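Local coordinates for pyridoxamine 5'-phosphate oxidase-related, FMN-binding (Mycobacterium smegmatis, PDB 3F7E), which probably binds the deazaflavin coenzyme F420 and uses it to reduce carbon-carbon double bonds, at residues E41-K50 with D112-P123; Y54-M65 with L77-I86. One frame throughout, in Å; residues are numbered along the deposited sequence.

Contact 1 (E41-K50 with D112-P123); sequences EVLRFTHTTK and DKADRVIIVVRP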
loop_
_atom_site.group_PDB
_atom_site.type_symbol
_atom_site.label_atom_id
_atom_site.label_comp_id
_atom_site.label_asym_id
_atom_site.label_seq_id
_atom_site.Cartn_x
_atom_site.Cartn_y
_atom_site.Cartn_z
ATOM N N GLU A 41 -11.024 -16.751 -5.289
ATOM C CA GLU A 41 -11.923 -15.910 -6.094
ATOM C C GLU A 41 -12.033 -14.461 -5.593
ATOM O O GLU A 41 -11.980 -13.539 -6.382
ATOM C CB GLU A 41 -13.302 -16.548 -6.177
ATOM C CG GLU A 41 -13.197 -17.965 -6.770
ATOM C CD GLU A 41 -14.498 -18.641 -6.986
ATOM O OE1 GLU A 41 -15.559 -18.028 -6.712
ATOM O OE2 GLU A 41 -14.445 -19.804 -7.454
ATOM N N VAL A 42 -12.177 -14.287 -4.284
ATOM C CA VAL A 42 -12.334 -12.954 -3.697
ATOM C C VAL A 42 -11.402 -12.787 -2.507
ATOM O O VAL A 42 -10.990 -13.754 -1.854
ATOM C CB VAL A 42 -13.816 -12.663 -3.299
ATOM C CG1 VAL A 42 -14.721 -12.643 -4.528
ATOM C CG2 VAL A 42 -14.318 -13.586 -2.214
ATOM N N LEU A 43 -11.067 -11.529 -2.246
ATOM C CA LEU A 43 -10.333 -11.104 -1.040
ATOM C C LEU A 43 -11.341 -10.650 0.005
ATOM O O LEU A 43 -12.345 -10.009 -0.333
ATOM C CB LEU A 43 -9.427 -9.905 -1.374
ATOM C CG LEU A 43 -8.245 -10.231 -2.302
ATOM C CD1 LEU A 43 -7.706 -8.954 -2.982
ATOM C CD2 LEU A 43 -7.132 -10.983 -1.552
ATOM N N ARG A 44 -11.075 -10.962 1.271
ATOM C CA ARG A 44 -11.918 -10.478 2.370
ATOM C C ARG A 44 -11.058 -9.767 3.417
ATOM O O ARG A 44 -9.936 -10.227 3.728
ATOM C CB ARG A 44 -12.681 -11.643 3.011
ATOM C CG ARG A 44 -13.776 -12.189 2.132
ATOM C CD ARG A 44 -14.511 -13.368 2.829
ATOM N NE ARG A 44 -15.722 -13.787 2.115
ATOM C CZ ARG A 44 -15.726 -14.662 1.115
ATOM N NH1 ARG A 44 -14.600 -15.251 0.728
ATOM N NH2 ARG A 44 -16.861 -14.945 0.501
ATOM N N PHE A 45 -11.612 -8.673 3.951
ATOM C CA PHE A 45 -10.965 -7.836 4.967
ATOM C C PHE A 45 -11.916 -7.603 6.131
ATOM O O PHE A 45 -13.126 -7.638 5.951
ATOM C CB PHE A 45 -10.600 -6.461 4.378
ATOM C CG PHE A 45 -9.777 -6.542 3.120
ATOM C CD1 PHE A 45 -10.385 -6.678 1.849
ATOM C CD2 PHE A 45 -8.391 -6.507 3.194
ATOM C CE1 PHE A 45 -9.610 -6.758 0.702
ATOM C CE2 PHE A 45 -7.620 -6.584 2.059
ATOM C CZ PHE A 45 -8.223 -6.719 0.808
ATOM N N THR A 46 -11.352 -7.309 7.312
ATOM C CA THR A 46 -12.146 -6.906 8.451
ATOM C C THR A 46 -12.060 -5.383 8.577
ATOM O O THR A 46 -10.982 -4.801 8.506
ATOM C CB THR A 46 -11.707 -7.606 9.769
ATOM O OG1 THR A 46 -12.507 -7.129 10.854
ATOM C CG2 THR A 46 -10.220 -7.369 10.108
ATOM N N HIS A 47 -13.225 -4.748 8.726
ATOM C CA HIS A 47 -13.331 -3.276 8.886
ATOM C C HIS A 47 -14.397 -3.021 9.958
ATOM O O HIS A 47 -15.188 -3.900 10.313
ATOM C CB HIS A 47 -13.842 -2.573 7.586
ATOM C CG HIS A 47 -12.828 -2.390 6.478
ATOM N ND1 HIS A 47 -12.194 -3.432 5.826
ATOM C CD2 HIS A 47 -12.383 -1.258 5.880
ATOM C CE1 HIS A 47 -11.393 -2.945 4.890
ATOM N NE2 HIS A 47 -11.494 -1.627 4.897
ATOM N N THR A 48 -14.462 -1.790 10.446
ATOM C CA THR A 48 -15.678 -1.364 11.143
ATOM C C THR A 48 -16.422 -0.319 10.313
ATOM O O THR A 48 -15.871 0.328 9.412
ATOM C CB THR A 48 -15.453 -0.811 12.550
ATOM O OG1 THR A 48 -15.075 0.551 12.410
ATOM C CG2 THR A 48 -14.427 -1.640 13.337
ATOM N N THR A 49 -17.687 -0.145 10.641
ATOM C CA THR A 49 -18.507 0.818 9.934
ATOM C C THR A 49 -18.278 2.273 10.378
ATOM O O THR A 49 -18.924 3.193 9.854
ATOM C CB THR A 49 -19.972 0.523 10.179
ATOM O OG1 THR A 49 -20.218 0.591 11.586
ATOM C CG2 THR A 49 -20.351 -0.867 9.638
ATOM N N LYS A 50 -17.364 2.463 11.327
ATOM C CA LYS A 50 -17.187 3.763 11.976
ATOM C C LYS A 50 -15.960 4.560 11.534
ATOM O O LYS A 50 -15.781 5.711 11.968
ATOM C CB LYS A 50 -17.160 3.584 13.495
ATOM C CG LYS A 50 -18.489 3.144 14.104
ATOM C CD LYS A 50 -18.506 3.398 15.602
ATOM C CE LYS A 50 -19.909 3.229 16.175
ATOM N NZ LYS A 50 -19.869 2.848 17.619
ATOM N N ASP A 112 -14.904 -3.543 19.577
ATOM C CA ASP A 112 -15.742 -2.872 18.572
ATOM C C ASP A 112 -16.561 -3.859 17.737
ATOM O O ASP A 112 -17.099 -3.495 16.679
ATOM C CB ASP A 112 -14.885 -1.989 17.641
ATOM C CG ASP A 112 -13.860 -2.792 16.826
ATOM O OD1 ASP A 112 -13.989 -4.025 16.717
ATOM O OD2 ASP A 112 -12.891 -2.209 16.303
ATOM N N LYS A 113 -16.651 -5.100 18.194
ATOM C CA LYS A 113 -17.284 -6.150 17.374
ATOM C C LYS A 113 -18.684 -5.809 16.842
ATOM O O LYS A 113 -19.012 -6.220 15.740
ATOM C CB LYS A 113 -17.280 -7.489 18.117
ATOM C CG LYS A 113 -18.182 -7.519 19.352
ATOM C CD LYS A 113 -18.116 -8.863 20.068
ATOM C CE LYS A 113 -19.128 -8.957 21.197
ATOM N NZ LYS A 113 -19.010 -10.229 21.942
ATOM N N ALA A 114 -19.508 -5.073 17.583
ATOM C CA ALA A 114 -20.862 -4.754 17.106
ATOM C C ALA A 114 -20.821 -4.014 15.765
ATOM O O ALA A 114 -21.770 -4.106 14.983
ATOM C CB ALA A 114 -21.654 -3.953 18.155
ATOM N N ASP A 115 -19.720 -3.307 15.493
ATOM C CA ASP A 115 -19.581 -2.511 14.275
ATOM C C ASP A 115 -18.694 -3.164 13.204
ATOM O O ASP A 115 -18.393 -2.549 12.173
ATOM C CB ASP A 115 -19.017 -1.135 14.618
ATOM C CG ASP A 115 -19.884 -0.396 15.612
ATOM O OD1 ASP A 115 -21.119 -0.439 15.456
ATOM O OD2 ASP A 115 -19.333 0.234 16.537
ATOM N N ARG A 116 -18.271 -4.409 13.439
ATOM C CA ARG A 116 -17.403 -5.111 12.499
ATOM C C ARG A 116 -18.152 -5.611 11.279
ATOM O O ARG A 116 -19.299 -6.080 11.410
ATOM C CB ARG A 116 -16.684 -6.284 13.202
ATOM C CG ARG A 116 -15.507 -5.847 14.096
ATOM C CD ARG A 116 -14.249 -5.595 13.287
ATOM N NE ARG A 116 -13.279 -4.814 14.063
ATOM C CZ ARG A 116 -12.122 -4.402 13.576
ATOM N NH1 ARG A 116 -11.732 -4.762 12.356
ATOM N NH2 ARG A 116 -11.331 -3.654 14.330
ATOM N N VAL A 117 -17.492 -5.549 10.119
ATOM C CA VAL A 117 -18.020 -6.073 8.870
ATOM C C VAL A 117 -16.916 -6.838 8.152
ATOM O O VAL A 117 -15.714 -6.695 8.445
ATOM C CB VAL A 117 -18.581 -4.949 7.944
ATOM C CG1 VAL A 117 -19.806 -4.253 8.569
ATOM C CG2 VAL A 117 -17.491 -3.921 7.618
ATOM N N ILE A 118 -17.353 -7.630 7.174
ATOM C CA ILE A 118 -16.479 -8.310 6.228
ATOM C C ILE A 118 -16.609 -7.583 4.902
ATOM O O ILE A 118 -17.715 -7.461 4.370
ATOM C CB ILE A 118 -16.893 -9.779 6.009
ATOM C CG1 ILE A 118 -17.172 -10.498 7.340
ATOM C CG2 ILE A 118 -15.860 -10.477 5.138
ATOM C CD1 ILE A 118 -17.664 -11.926 7.176
ATOM N N ILE A 119 -15.491 -7.074 4.395
ATOM C CA ILE A 119 -15.472 -6.391 3.085
ATOM C C ILE A 119 -15.006 -7.392 2.035
ATOM O O ILE A 119 -13.931 -7.977 2.200
ATOM C CB ILE A 119 -14.506 -5.170 3.098
ATOM C CG1 ILE A 119 -14.832 -4.196 4.234
ATOM C CG2 ILE A 119 -14.468 -4.489 1.736
ATOM C CD1 ILE A 119 -16.118 -3.495 4.098
ATOM N N VAL A 120 -15.811 -7.601 0.989
ATOM C CA VAL A 120 -15.542 -8.635 -0.017
ATOM C C VAL A 120 -15.178 -7.960 -1.337
ATOM O O VAL A 120 -15.983 -7.178 -1.865
ATOM C CB VAL A 120 -16.792 -9.536 -0.223
ATOM C CG1 VAL A 120 -16.449 -10.649 -1.164
ATOM C CG2 VAL A 120 -17.274 -10.058 1.127
ATOM N N VAL A 121 -13.974 -8.237 -1.842
ATOM C CA VAL A 121 -13.439 -7.577 -3.029
ATOM C C VAL A 121 -13.186 -8.607 -4.134
ATOM O O VAL A 121 -12.502 -9.614 -3.922
ATOM C CB VAL A 121 -12.096 -6.872 -2.700
ATOM C CG1 VAL A 121 -11.372 -6.397 -3.963
ATOM C CG2 VAL A 121 -12.334 -5.725 -1.724
ATOM N N ARG A 122 -13.748 -8.342 -5.310
ATOM C CA ARG A 122 -13.525 -9.170 -6.489
ATOM C C ARG A 122 -12.474 -8.509 -7.374
ATOM O O ARG A 122 -12.654 -7.377 -7.803
ATOM C CB ARG A 122 -14.810 -9.375 -7.270
ATOM C CG ARG A 122 -14.588 -10.314 -8.478
ATOM C CD ARG A 122 -15.878 -10.797 -9.072
ATOM N NE ARG A 122 -16.685 -11.476 -8.066
ATOM C CZ ARG A 122 -16.617 -12.779 -7.807
ATOM N NH1 ARG A 122 -15.810 -13.576 -8.521
ATOM N NH2 ARG A 122 -17.389 -13.291 -6.858
ATOM N N PRO A 123 -11.346 -9.201 -7.629
ATOM C CA PRO A 123 -10.321 -8.634 -8.489
ATOM C C PRO A 123 -10.803 -8.281 -9.889
ATOM O O PRO A 123 -11.585 -9.037 -10.505
ATOM C CB PRO A 123 -9.239 -9.726 -8.532
ATOM C CG PRO A 123 -9.407 -10.457 -7.228
ATOM C CD PRO A 123 -10.914 -10.505 -7.084
HETATM O O HOH W 1 -14.850 -8.367 10.566
HETATM O O HOH W 2 -22.388 -0.683 12.454
#

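Contact 2 (Y54-M65 with L77-I86); sequences YRNIKANPAVAM and LEVRGLVEDI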
loop_
_atom_site.group_PDB
_atom_site.type_symbol
_atom_site.label_atom_id
_atom_site.label_comp_id
_atom_site.label_asym_id
_atom_site.label_seq_id
_atom_site.Cartn_x
_atom_site.Cartn_y
_atom_site.Cartn_z
ATOM N N TYR A 54 -14.080 2.677 5.636
ATOM C CA TYR A 54 -15.423 2.220 5.305
ATOM C C TYR A 54 -16.223 3.254 4.525
ATOM O O TYR A 54 -16.836 2.934 3.503
ATOM C CB TYR A 54 -16.168 1.804 6.580
ATOM C CG TYR A 54 -17.629 1.462 6.415
ATOM C CD1 TYR A 54 -18.021 0.182 6.070
ATOM C CD2 TYR A 54 -18.614 2.414 6.631
ATOM C CE1 TYR A 54 -19.379 -0.140 5.931
ATOM C CE2 TYR A 54 -19.953 2.118 6.501
ATOM C CZ TYR A 54 -20.335 0.840 6.149
ATOM O OH TYR A 54 -21.670 0.562 6.026
ATOM N N ARG A 55 -16.212 4.498 5.004
ATOM C CA ARG A 55 -16.890 5.563 4.268
ATOM C C ARG A 55 -16.363 5.716 2.842
ATOM O O ARG A 55 -17.131 5.953 1.912
ATOM C CB ARG A 55 -16.792 6.881 5.022
ATOM C CG ARG A 55 -17.504 6.834 6.334
ATOM C CD ARG A 55 -17.593 8.202 7.030
ATOM N NE ARG A 55 -16.317 8.705 7.550
ATOM C CZ ARG A 55 -15.798 8.406 8.744
ATOM N NH1 ARG A 55 -14.652 8.967 9.119
ATOM N NH2 ARG A 55 -16.415 7.565 9.574
ATOM N N ASN A 56 -15.053 5.525 2.664
ATOM C CA ASN A 56 -14.475 5.632 1.323
ATOM C C ASN A 56 -15.128 4.607 0.389
ATOM O O ASN A 56 -15.538 4.932 -0.748
ATOM C CB ASN A 56 -12.962 5.381 1.337
ATOM C CG ASN A 56 -12.184 6.465 2.050
ATOM O OD1 ASN A 56 -12.713 7.540 2.347
ATOM N ND2 ASN A 56 -10.914 6.183 2.302
ATOM N N ILE A 57 -15.220 3.357 0.837
ATOM C CA ILE A 57 -15.706 2.274 -0.027
ATOM C C ILE A 57 -17.214 2.374 -0.259
ATOM O O ILE A 57 -17.676 1.960 -1.322
ATOM C CB ILE A 57 -15.260 0.877 0.472
ATOM C CG1 ILE A 57 -15.714 0.574 1.859
ATOM C CG2 ILE A 57 -13.762 0.725 0.399
ATOM C CD1 ILE A 57 -15.714 -0.937 2.171
ATOM N N LYS A 58 -17.955 2.943 0.693
ATOM C CA LYS A 58 -19.378 3.164 0.469
ATOM C C LYS A 58 -19.612 4.166 -0.654
ATOM O O LYS A 58 -20.608 4.052 -1.380
ATOM C CB LYS A 58 -20.098 3.619 1.741
ATOM C CG LYS A 58 -20.093 2.581 2.857
ATOM C CD LYS A 58 -20.837 1.305 2.470
ATOM C CE LYS A 58 -22.319 1.560 2.387
ATOM N NZ LYS A 58 -22.868 1.839 3.752
ATOM N N ALA A 59 -18.708 5.143 -0.826
ATOM C CA ALA A 59 -18.857 6.149 -1.894
ATOM C C ALA A 59 -18.131 5.787 -3.193
ATOM O O ALA A 59 -18.531 6.251 -4.268
ATOM C CB ALA A 59 -18.410 7.519 -1.387
ATOM N N ASN A 60 -17.094 4.947 -3.108
ATOM C CA ASN A 60 -16.334 4.560 -4.283
ATOM C C ASN A 60 -15.857 3.136 -4.015
ATOM O O ASN A 60 -14.962 2.936 -3.220
ATOM C CB ASN A 60 -15.148 5.500 -4.490
ATOM C CG ASN A 60 -14.362 5.172 -5.727
ATOM O OD1 ASN A 60 -14.422 4.053 -6.259
ATOM N ND2 ASN A 60 -13.599 6.160 -6.207
ATOM N N PRO A 61 -16.458 2.136 -4.663
ATOM C CA PRO A 61 -16.122 0.733 -4.356
ATOM C C PRO A 61 -14.788 0.248 -4.937
ATOM O O PRO A 61 -14.416 -0.909 -4.709
ATOM C CB PRO A 61 -17.304 -0.043 -4.953
ATOM C CG PRO A 61 -17.712 0.790 -6.096
ATOM C CD PRO A 61 -17.548 2.219 -5.651
ATOM N N ALA A 62 -14.078 1.087 -5.682
ATOM C CA ALA A 62 -12.839 0.647 -6.314
ATOM C C ALA A 62 -11.681 0.691 -5.327
ATOM O O ALA A 62 -11.446 1.712 -4.671
ATOM C CB ALA A 62 -12.531 1.472 -7.542
ATOM N N VAL A 63 -10.930 -0.399 -5.258
ATOM C CA VAL A 63 -9.821 -0.530 -4.336
ATOM C C VAL A 63 -8.600 -1.124 -5.057
ATOM O O VAL A 63 -8.697 -1.629 -6.187
ATOM C CB VAL A 63 -10.182 -1.411 -3.112
ATOM C CG1 VAL A 63 -11.375 -0.835 -2.395
ATOM C CG2 VAL A 63 -10.399 -2.896 -3.490
ATOM N N ALA A 64 -7.452 -1.093 -4.385
ATOM C CA ALA A 64 -6.249 -1.743 -4.904
ATOM C C ALA A 64 -5.452 -2.265 -3.716
ATOM O O ALA A 64 -5.422 -1.627 -2.683
ATOM C CB ALA A 64 -5.409 -0.765 -5.737
HETATM N N MSE A 65 -4.789 -3.411 -3.868
HETATM C CA MSE A 65 -3.988 -3.988 -2.768
HETATM C C MSE A 65 -2.623 -4.382 -3.302
HETATM O O MSE A 65 -2.489 -5.000 -4.368
HETATM C CB MSE A 65 -4.661 -5.240 -2.179
HETATM C CG MSE A 65 -3.985 -5.734 -0.916
HETATM SE SE MSE A 65 -4.731 -7.378 -0.209
HETATM C CE MSE A 65 -3.838 -8.620 -1.402
ATOM N N LEU A 77 2.805 -8.572 -5.936
ATOM C CA LEU A 77 1.520 -8.723 -6.677
ATOM C C LEU A 77 0.684 -7.522 -6.285
ATOM O O LEU A 77 0.476 -7.253 -5.091
ATOM C CB LEU A 77 0.787 -10.029 -6.374
ATOM C CG LEU A 77 -0.473 -10.299 -7.195
ATOM C CD1 LEU A 77 -0.121 -10.473 -8.677
ATOM C CD2 LEU A 77 -1.175 -11.547 -6.718
ATOM N N GLU A 78 0.182 -6.842 -7.323
ATOM C CA GLU A 78 -0.741 -5.714 -7.184
ATOM C C GLU A 78 -2.099 -6.144 -7.701
ATOM O O GLU A 78 -2.210 -6.581 -8.850
ATOM C CB GLU A 78 -0.232 -4.510 -7.995
ATOM C CG GLU A 78 1.135 -4.024 -7.553
ATOM C CD GLU A 78 1.811 -3.158 -8.567
ATOM O OE1 GLU A 78 1.151 -2.791 -9.560
ATOM O OE2 GLU A 78 3.013 -2.829 -8.385
ATOM N N VAL A 79 -3.131 -6.023 -6.858
ATOM C CA VAL A 79 -4.490 -6.459 -7.204
ATOM C C VAL A 79 -5.435 -5.267 -7.216
ATOM O O VAL A 79 -5.654 -4.677 -6.186
ATOM C CB VAL A 79 -5.045 -7.478 -6.167
ATOM C CG1 VAL A 79 -6.410 -8.062 -6.619
ATOM C CG2 VAL A 79 -4.035 -8.630 -5.902
ATOM N N ARG A 80 -6.026 -4.921 -8.351
ATOM C CA ARG A 80 -7.102 -3.903 -8.355
ATOM C C ARG A 80 -8.435 -4.645 -8.330
ATOM O O ARG A 80 -8.519 -5.783 -8.813
ATOM C CB ARG A 80 -6.974 -2.987 -9.566
ATOM C CG ARG A 80 -5.748 -2.074 -9.481
ATOM C CD ARG A 80 -5.225 -1.699 -10.858
ATOM N NE ARG A 80 -6.269 -1.055 -11.636
ATOM C CZ ARG A 80 -6.376 -1.149 -12.964
ATOM N NH1 ARG A 80 -7.393 -0.544 -13.572
ATOM N NH2 ARG A 80 -5.488 -1.861 -13.693
ATOM N N GLY A 81 -9.466 -4.047 -7.752
ATOM C CA GLY A 81 -10.743 -4.760 -7.704
ATOM C C GLY A 81 -11.852 -3.851 -7.230
ATOM O O GLY A 81 -11.662 -2.637 -7.045
ATOM N N LEU A 82 -13.024 -4.453 -7.065
ATOM C CA LEU A 82 -14.214 -3.744 -6.622
ATOM C C LEU A 82 -14.805 -4.408 -5.395
ATOM O O LEU A 82 -14.912 -5.658 -5.332
ATOM C CB LEU A 82 -15.268 -3.751 -7.740
ATOM C CG LEU A 82 -14.936 -2.951 -9.008
ATOM C CD1 LEU A 82 -15.899 -3.268 -10.130
ATOM C CD2 LEU A 82 -14.919 -1.452 -8.752
ATOM N N VAL A 83 -15.223 -3.597 -4.418
ATOM C CA VAL A 83 -15.993 -4.130 -3.298
ATOM C C VAL A 83 -17.349 -4.558 -3.840
ATOM O O VAL A 83 -18.102 -3.748 -4.419
ATOM C CB VAL A 83 -16.174 -3.068 -2.193
ATOM C CG1 VAL A 83 -17.126 -3.576 -1.107
ATOM C CG2 VAL A 83 -14.810 -2.682 -1.623
ATOM N N GLU A 84 -17.663 -5.842 -3.664
ATOM C CA GLU A 84 -18.954 -6.348 -4.136
ATOM C C GLU A 84 -19.909 -6.762 -3.023
ATOM O O GLU A 84 -21.081 -7.008 -3.276
ATOM C CB GLU A 84 -18.759 -7.492 -5.122
ATOM C CG GLU A 84 -18.141 -8.705 -4.534
ATOM C CD GLU A 84 -18.147 -9.918 -5.506
ATOM O OE1 GLU A 84 -17.988 -11.060 -5.033
ATOM O OE2 GLU A 84 -18.334 -9.737 -6.730
ATOM N N ASP A 85 -19.406 -6.873 -1.794
ATOM C CA ASP A 85 -20.312 -7.148 -0.668
ATOM C C ASP A 85 -19.713 -6.597 0.617
ATOM O O ASP A 85 -18.485 -6.496 0.729
ATOM C CB ASP A 85 -20.598 -8.660 -0.545
ATOM C CG ASP A 85 -21.938 -8.966 0.109
ATOM O OD1 ASP A 85 -22.648 -8.013 0.516
ATOM O OD2 ASP A 85 -22.267 -10.172 0.215
ATOM N N ILE A 86 -20.589 -6.308 1.591
ATOM C CA ILE A 86 -20.197 -5.906 2.939
ATOM C C ILE A 86 -21.150 -6.682 3.855
ATOM O O ILE A 86 -22.374 -6.501 3.788
ATOM C CB ILE A 86 -20.322 -4.393 3.158
ATOM C CG1 ILE A 86 -19.451 -3.633 2.151
ATOM C CG2 ILE A 86 -19.985 -4.082 4.619
ATOM C CD1 ILE A 86 -19.626 -2.115 2.228
#

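Contact 1 (E41-K50 with D112-P123)
Arg116 reaches across to strand 43-48 and lays one face of its guanidinium over the methyl CG2 of Thr48. A sharp bend at chi2 (-81°) folds the chain back over the sheet, bringing NH1 to Thr46 OG1 at 2.9 Å, somewhat out of the guanidinium plane. From its other edge the same group grips Asp112 side-on, NE to OD1 (2.9 Å) and NH2 to OD2, so its rotation is fixed by three bonds. Threonine suits both sites it touches. Thr48, its non-hydrogen-bonded partner, covers a guanidinium face with its methyl while OG1 closes an ST turn with Lys50 N; Thr46, two residues back on the same face, takes the N-H on its hydroxyl and also donates to a water that bonds Val117 O.

Strands 43-48 and 116-123 run antiparallel, with Leu43, Phe45 and His47 in hydrogen-bonded pairs with Val121, Ile119 and Val117. On the face these residues share, the His47 ring and Ile119 cross at about a right angle, CG1 sitting over one ring face 3.2 Å from ND1, an apolar neighbour for a buried nitrogen that has no hydrogen-bond partner. Phe45 turns its edge to Val121, CE1 lying 3.8 Å from CG2.

At the far end of the strand pair, Val42 CG1 lies over a face of the Arg122 guanidinium, 3.6 Å from NH2; Arg122 NE is held by Glu84.

Helix 93-101 lies against the face bearing Arg44, Thr46, Arg116 and Ile118, through Phe94 and Tyr95; helix 52-59 meets His47 and Ile119 on the other, and Thr49 beyond the strand end, while strand 76-88 flanks strand 116-127.

Contact 2 (Y54-M65 with L77-I86)
Ile86 sets its CD1 methyl against two residues of helix 52-59, 3.6 Å from Lys58 CD and 4.1 Å from Ile57 CD1, while its CG2 meets the edge of the Tyr54 ring. This helix leads through a short turn into a beta hairpin, strands 62-68 and 76-88, and crosses the second strand at 90°. Branched aliphatic residues suit the junction because they present methyls in two directions: CG2 of Val83 reaches both Ile57 CG2 and, at 4.0 Å, Val63 CG1. Between the helix and the hairpin, Asn60 OD1 accepts from Ala62 N in an Asx turn, and Pro61, with no N-H of its own, offers its carbonyl to Val83 N.

Gly81 pairs with Val63 through two backbone bonds, and Val63 CG2 lies 3.8 Å from Gly81 O. The small Ala62 and Ala64 lie on the side that packs on Thr28 and Val31 of the second subunit, with Leu82 CD2 reaching Ala62 CB. On the opposite side, selenomethionine Met65 reaches Leu43 and Phe45. The Lys58 chain, bent at chi2, chi3 and chi4, lays CG over a face of Tyr54 and brings NZ to its OH at 2.9 Å.

In the fold
Contacts 1 and 2 lie with their centres about 10 Å apart in one antiparallel sheet, in which strand 116-127 stands between strands 43-48 and 76-88. Along the chain strand 43-48 comes first, then helix 52-59 and the hairpin of contact 2, and finally strand 116-127, so contact 1 joins the chain on either side of contact 2. They meet directly: Glu84 and Asp85 form a classic beta bulge opposite Val120, where Glu84 N probably hydrogen-bonds Val120 O at 2.8 Å. The two contacts also share apolar packing through Ile119 and Ile57, consistent with the split-barrel fold of this family, and the second subunit packs against contact 2 alone.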